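Local coordinates for protein fructokinase (Silicibacter sp., PDB 3C8U) that probably transfers a phosphate group from ATP to fructose, at residues 149-154 with 200-205; 156-161 with 186-191. One frame throughout, in Å; residues are numbered along the deposited sequence.

Following the chain from the N terminus, the first segment reached is strand 150-154, fourth of the parallel sheet's strands along the chain. It runs on into helix 158-171. Helices 176-184 and 186-195 follow before the chain returns as strand 203-205, an outermost strand of the sheet. Interaction 1 pairs the two strands and so closes a large, mainly helical loop. Interaction 2 lies wholly within that loop. It sets the start of helix 158-171 against helix 186-195 and closes a smaller helical excursion. The centres of interactions 1 and 2 are about 19 Å apart. One completes the sheet edge, and the other holds together the helices that connect its last two strands.

Interaction 1: residues 149-154 with 200-205; sequences DVSIRL and PADLTW
Ser151 and Asp202 clasp each other where the two parallel strands begin to pair. Ser151 OG, placed between its backbone N and carbonyl carbon (chi1 76°), accepts Asp202 N at 3.0 Å. In return, Asp202 OD2 takes Ser151 N at 2.8 Å on its anti side, 30° out of the carboxylate plane. With an alanine in place of the serine, Asp202 N would probably keep just its weak bond to the carbonyl O, and the water on Pro200 O would lose its hydroxyl partner. Ser151 O accepts Leu203 N, Arg153 N reaches Leu203 O at 2.9 Å, and Arg153 O takes Trp205 N at 2.9 Å. On one face, Leu154 and Trp205 run side by side with the same heading, CD1 to CD1 at 3.5 Å. Val150 CG1 meets Leu203 CD1 on that face, beside helix 4-14. Arg153 goes to the other face, where its CB packs on Ala201 CB at 3.7 Å. Its bent chain brings NH1 to a water shared with Thr204 OG1, while NH2 bonds Leu199 O. Strand 150-154 lies between strand 23-28 and edge strand 203-205, in a parallel sheet consistent with a P-loop kinase fold. Main-chain bonds thus set the register, and the serine-aspartate pair fixes its start.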
loop_
_atom_site.group_PDB
_atom_site.type_symbol
_atom_site.label_atom_id
_atom_site.label_comp_id
_atom_site.label_asym_id
_atom_site.label_seq_id
_atom_site.Cartn_x
_atom_site.Cartn_y
_atom_site.Cartn_z
ATOM N N ASP A 149 2.125 -11.903 7.189
ATOM C CA ASP A 149 2.935 -12.515 8.233
ATOM C C ASP A 149 3.269 -11.526 9.321
ATOM O O ASP A 149 3.310 -11.859 10.503
ATOM C CB ASP A 149 4.179 -13.187 7.643
ATOM C CG ASP A 149 3.811 -14.330 6.725
ATOM O OD1 ASP A 149 3.225 -15.342 7.192
ATOM O OD2 ASP A 149 4.134 -14.241 5.532
ATOM N N VAL A 150 3.510 -10.291 8.894
ATOM C CA VAL A 150 3.744 -9.159 9.796
ATOM C C VAL A 150 3.019 -7.974 9.174
ATOM O O VAL A 150 2.981 -7.813 7.957
ATOM C CB VAL A 150 5.257 -8.814 10.009
ATOM C CG1 VAL A 150 5.449 -7.624 10.983
ATOM C CG2 VAL A 150 6.066 -10.058 10.476
ATOM N N SER A 151 2.400 -7.177 10.007
ATOM C CA SER A 151 1.726 -5.980 9.532
ATOM C C SER A 151 2.157 -4.745 10.298
ATOM O O SER A 151 2.410 -4.758 11.529
ATOM C CB SER A 151 0.215 -6.153 9.603
ATOM O OG SER A 151 -0.221 -6.029 10.950
ATOM N N ILE A 152 2.267 -3.685 9.511
ATOM C CA ILE A 152 2.713 -2.369 9.951
ATOM C C ILE A 152 1.711 -1.306 9.519
ATOM O O ILE A 152 1.348 -1.198 8.348
ATOM C CB ILE A 152 4.087 -1.965 9.347
ATOM C CG1 ILE A 152 5.130 -3.059 9.557
ATOM C CG2 ILE A 152 4.545 -0.582 9.915
ATOM C CD1 ILE A 152 6.405 -2.905 8.726
ATOM N N ARG A 153 1.279 -0.519 10.487
ATOM C CA ARG A 153 0.498 0.674 10.206
ATOM C C ARG A 153 1.380 1.900 10.308
ATOM O O ARG A 153 2.081 2.114 11.298
ATOM C CB ARG A 153 -0.701 0.804 11.135
ATOM C CG ARG A 153 -1.275 2.231 11.151
ATOM C CD ARG A 153 -2.531 2.298 12.006
ATOM N NE ARG A 153 -3.636 1.659 11.323
ATOM C CZ ARG A 153 -4.194 0.526 11.711
ATOM N NH1 ARG A 153 -3.765 -0.066 12.830
ATOM N NH2 ARG A 153 -5.197 0.007 10.993
ATOM N N LEU A 154 1.368 2.658 9.217
ATOM C CA LEU A 154 1.993 3.977 9.139
ATOM C C LEU A 154 0.966 5.003 9.619
ATOM O O LEU A 154 -0.039 5.241 8.991
ATOM C CB LEU A 154 2.485 4.251 7.709
ATOM C CG LEU A 154 3.067 5.626 7.374
ATOM C CD1 LEU A 154 4.014 6.128 8.460
ATOM C CD2 LEU A 154 3.766 5.582 5.997
ATOM N N PRO A 200 -6.186 -4.027 13.674
ATOM C CA PRO A 200 -4.950 -3.883 14.437
ATOM C C PRO A 200 -3.693 -4.337 13.696
ATOM O O PRO A 200 -3.721 -5.271 12.928
ATOM C CB PRO A 200 -5.209 -4.746 15.675
ATOM C CG PRO A 200 -6.245 -5.675 15.328
ATOM C CD PRO A 200 -7.063 -5.080 14.212
ATOM N N ALA A 201 -2.605 -3.630 13.938
ATOM C CA ALA A 201 -1.316 -3.885 13.270
ATOM C C ALA A 201 -0.363 -4.489 14.258
ATOM O O ALA A 201 -0.502 -4.266 15.459
ATOM C CB ALA A 201 -0.734 -2.579 12.719
ATOM N N ASP A 202 0.617 -5.230 13.749
ATOM C CA ASP A 202 1.611 -5.867 14.612
ATOM C C ASP A 202 2.512 -4.798 15.170
ATOM O O ASP A 202 2.929 -4.845 16.308
ATOM C CB ASP A 202 2.444 -6.918 13.870
ATOM C CG ASP A 202 1.635 -8.118 13.492
ATOM O OD1 ASP A 202 0.778 -8.535 14.309
ATOM O OD2 ASP A 202 1.809 -8.623 12.371
ATOM N N LEU A 203 2.773 -3.831 14.317
ATOM C CA LEU A 203 3.723 -2.752 14.557
ATOM C C LEU A 203 3.196 -1.448 14.008
ATOM O O LEU A 203 2.563 -1.413 12.982
ATOM C CB LEU A 203 5.070 -3.080 13.884
ATOM C CG LEU A 203 5.883 -4.275 14.421
ATOM C CD1 LEU A 203 6.895 -4.730 13.359
ATOM C CD2 LEU A 203 6.579 -3.902 15.714
ATOM N N THR A 204 3.439 -0.370 14.726
ATOM C CA THR A 204 2.984 0.958 14.283
ATOM C C THR A 204 4.140 1.916 14.266
ATOM O O THR A 204 4.906 2.037 15.222
ATOM C CB THR A 204 1.866 1.538 15.212
ATOM O OG1 THR A 204 0.807 0.582 15.365
ATOM C CG2 THR A 204 1.316 2.838 14.667
ATOM N N TRP A 205 4.240 2.609 13.157
ATOM C CA TRP A 205 5.236 3.635 12.960
ATOM C C TRP A 205 4.527 4.974 12.809
ATOM O O TRP A 205 3.544 5.080 12.103
ATOM C CB TRP A 205 6.022 3.313 11.705
ATOM C CG TRP A 205 6.948 4.364 11.274
ATOM C CD1 TRP A 205 6.629 5.556 10.697
ATOM C CD2 TRP A 205 8.370 4.310 11.328
ATOM N NE1 TRP A 205 7.771 6.258 10.411
ATOM C CE2 TRP A 205 8.854 5.512 10.789
ATOM C CE3 TRP A 205 9.278 3.370 11.794
ATOM C CZ2 TRP A 205 10.211 5.792 10.692
ATOM C CZ3 TRP A 205 10.621 3.646 11.693
ATOM C CH2 TRP A 205 11.077 4.850 11.146
HETATM O O HOH W 1 3.446 -10.857 13.388
HETATM O O HOH W 2 -2.258 -7.456 11.663
HETATM O O HOH W 3 -1.934 0.841 15.102
#

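Interaction 2: residues 156-161 with 186-191; sequences VPMADL and NDLANA
Met158, a selenomethionine in this crystal, and Leu161 face Leu188 and Ala191 where the two helices pack together. Ala191 is the low point of its helix surface. Its CB points toward the other helix, and two larger side chains converge on it. Met158 SE lies 3.9 Å from Ala191 CB. Leu161 CD1 comes to 4.0 Å from the same methyl. The small alanine thus leaves room for the selenium of one residue and a branch tip of the other. Leu188 is the bump on this side. It stands one turn before Ala191, and its CD2 reaches out to the edge of the hollow, 4.5 Å from Leu161 CB. The Met158 and Leu188 side chains run alongside each other with opposite headings. The bend of the Met158 chain at chi2 (-72°) brings SE to Ala191 CB. The modelled position of the Met158 end methyl against Leu188 CD2 is doubtful, so the exact fit there is uncertain.

Pro157 is the N-cap of helix 158-171, and its O accepts Leu161 N at 2.9 Å. Met158 and Leu161 are three residues apart and share the helix face turned to the contact. Leu161 also touches Ala30, at the probable P-loop. Farther along the same helix, Glu162 and Leu165 touch Leu188 and extend the interface.

All four side chains that meet within 156-161 and 186-191 are apolar. This patch therefore relies on van der Waals contact and burial, and a polar tie between the same two helices lies beside it in the salt bridge of Asp187 with Arg168.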
loop_
_atom_site.group_PDB
_atom_site.type_symbol
_atom_site.label_atom_id
_atom_site.label_comp_id
_atom_site.label_asym_id
_atom_site.label_seq_id
_atom_site.Cartn_x
_atom_site.Cartn_y
_atom_site.Cartn_z
ATOM N N VAL A 156 -0.139 8.673 10.534
ATOM C CA VAL A 156 0.083 10.082 10.217
ATOM C C VAL A 156 -1.158 10.886 10.588
ATOM O O VAL A 156 -2.252 10.560 10.168
ATOM C CB VAL A 156 0.382 10.295 8.723
ATOM C CG1 VAL A 156 0.677 11.795 8.433
ATOM C CG2 VAL A 156 1.532 9.447 8.303
ATOM N N PRO A 157 -0.997 11.919 11.415
ATOM C CA PRO A 157 -2.186 12.707 11.731
ATOM C C PRO A 157 -2.887 13.288 10.518
ATOM O O PRO A 157 -2.266 13.675 9.521
ATOM C CB PRO A 157 -1.630 13.826 12.602
ATOM C CG PRO A 157 -0.346 13.278 13.174
ATOM C CD PRO A 157 0.209 12.433 12.089
HETATM N N MSE A 158 -4.195 13.360 10.645
HETATM C CA MSE A 158 -5.054 13.858 9.575
HETATM C C MSE A 158 -4.631 15.227 9.077
HETATM O O MSE A 158 -4.747 15.527 7.882
HETATM C CB MSE A 158 -6.507 13.923 10.023
HETATM C CG MSE A 158 -7.228 12.611 9.905
HETATM SE SE MSE A 158 -7.572 12.160 8.027
HETATM C CE MSE A 158 -7.238 13.842 7.186
ATOM N N ALA A 159 -4.144 16.045 10.010
ATOM C CA ALA A 159 -3.765 17.419 9.701
ATOM C C ALA A 159 -2.548 17.401 8.803
ATOM O O ALA A 159 -2.429 18.153 7.839
ATOM C CB ALA A 159 -3.489 18.223 10.986
ATOM N N ASP A 160 -1.663 16.472 9.106
ATOM C CA ASP A 160 -0.412 16.364 8.364
ATOM C C ASP A 160 -0.706 15.793 6.971
ATOM O O ASP A 160 -0.129 16.215 5.946
ATOM C CB ASP A 160 0.621 15.523 9.138
ATOM C CG ASP A 160 1.033 16.172 10.457
ATOM O OD1 ASP A 160 0.809 17.393 10.613
ATOM O OD2 ASP A 160 1.564 15.476 11.344
ATOM N N LEU A 161 -1.621 14.833 6.928
ATOM C CA LEU A 161 -1.999 14.221 5.621
ATOM C C LEU A 161 -2.538 15.288 4.689
ATOM O O LEU A 161 -2.252 15.332 3.483
ATOM C CB LEU A 161 -3.054 13.120 5.782
ATOM C CG LEU A 161 -2.590 11.808 6.420
ATOM C CD1 LEU A 161 -3.779 10.825 6.606
ATOM C CD2 LEU A 161 -1.462 11.152 5.615
ATOM N N ASN A 186 -11.831 13.621 -2.545
ATOM C CA ASN A 186 -11.461 12.196 -2.571
ATOM C C ASN A 186 -10.431 11.755 -1.519
ATOM O O ASN A 186 -10.740 11.030 -0.558
ATOM C CB ASN A 186 -10.880 11.960 -3.969
ATOM C CG ASN A 186 -10.881 10.533 -4.400
ATOM O OD1 ASN A 186 -11.509 9.647 -3.805
ATOM N ND2 ASN A 186 -10.161 10.296 -5.495
ATOM N N ASP A 187 -9.183 12.122 -1.783
ATOM C CA ASP A 187 -8.046 11.629 -0.983
ATOM C C ASP A 187 -8.362 11.667 0.512
ATOM O O ASP A 187 -8.138 10.683 1.233
ATOM C CB ASP A 187 -6.757 12.384 -1.296
ATOM C CG ASP A 187 -6.115 11.934 -2.605
ATOM O OD1 ASP A 187 -6.332 10.772 -2.997
ATOM O OD2 ASP A 187 -5.395 12.739 -3.242
ATOM N N LEU A 188 -8.923 12.794 0.965
ATOM C CA LEU A 188 -9.112 13.024 2.420
ATOM C C LEU A 188 -10.307 12.229 2.926
ATOM O O LEU A 188 -10.321 11.778 4.063
ATOM C CB LEU A 188 -9.263 14.518 2.799
ATOM C CG LEU A 188 -8.024 15.298 3.297
ATOM C CD1 LEU A 188 -8.503 16.497 4.138
ATOM C CD2 LEU A 188 -7.004 14.464 4.106
ATOM N N ALA A 189 -11.298 12.050 2.055
ATOM C CA ALA A 189 -12.473 11.241 2.389
ATOM C C ALA A 189 -12.008 9.800 2.589
ATOM O O ALA A 189 -12.468 9.079 3.483
ATOM C CB ALA A 189 -13.561 11.316 1.281
ATOM N N ASN A 190 -11.058 9.407 1.759
ATOM C CA ASN A 190 -10.498 8.028 1.827
ATOM C C ASN A 190 -9.690 7.858 3.106
ATOM O O ASN A 190 -9.759 6.851 3.797
ATOM C CB ASN A 190 -9.634 7.723 0.594
ATOM C CG ASN A 190 -10.467 7.621 -0.692
ATOM O OD1 ASN A 190 -11.682 7.397 -0.653
ATOM N ND2 ASN A 190 -9.827 7.880 -1.821
ATOM N N ALA A 191 -8.920 8.900 3.405
ATOM C CA ALA A 191 -8.071 8.909 4.612
ATOM C C ALA A 191 -8.967 8.725 5.816
ATOM O O ALA A 191 -8.666 8.002 6.739
ATOM C CB ALA A 191 -7.240 10.197 4.729
#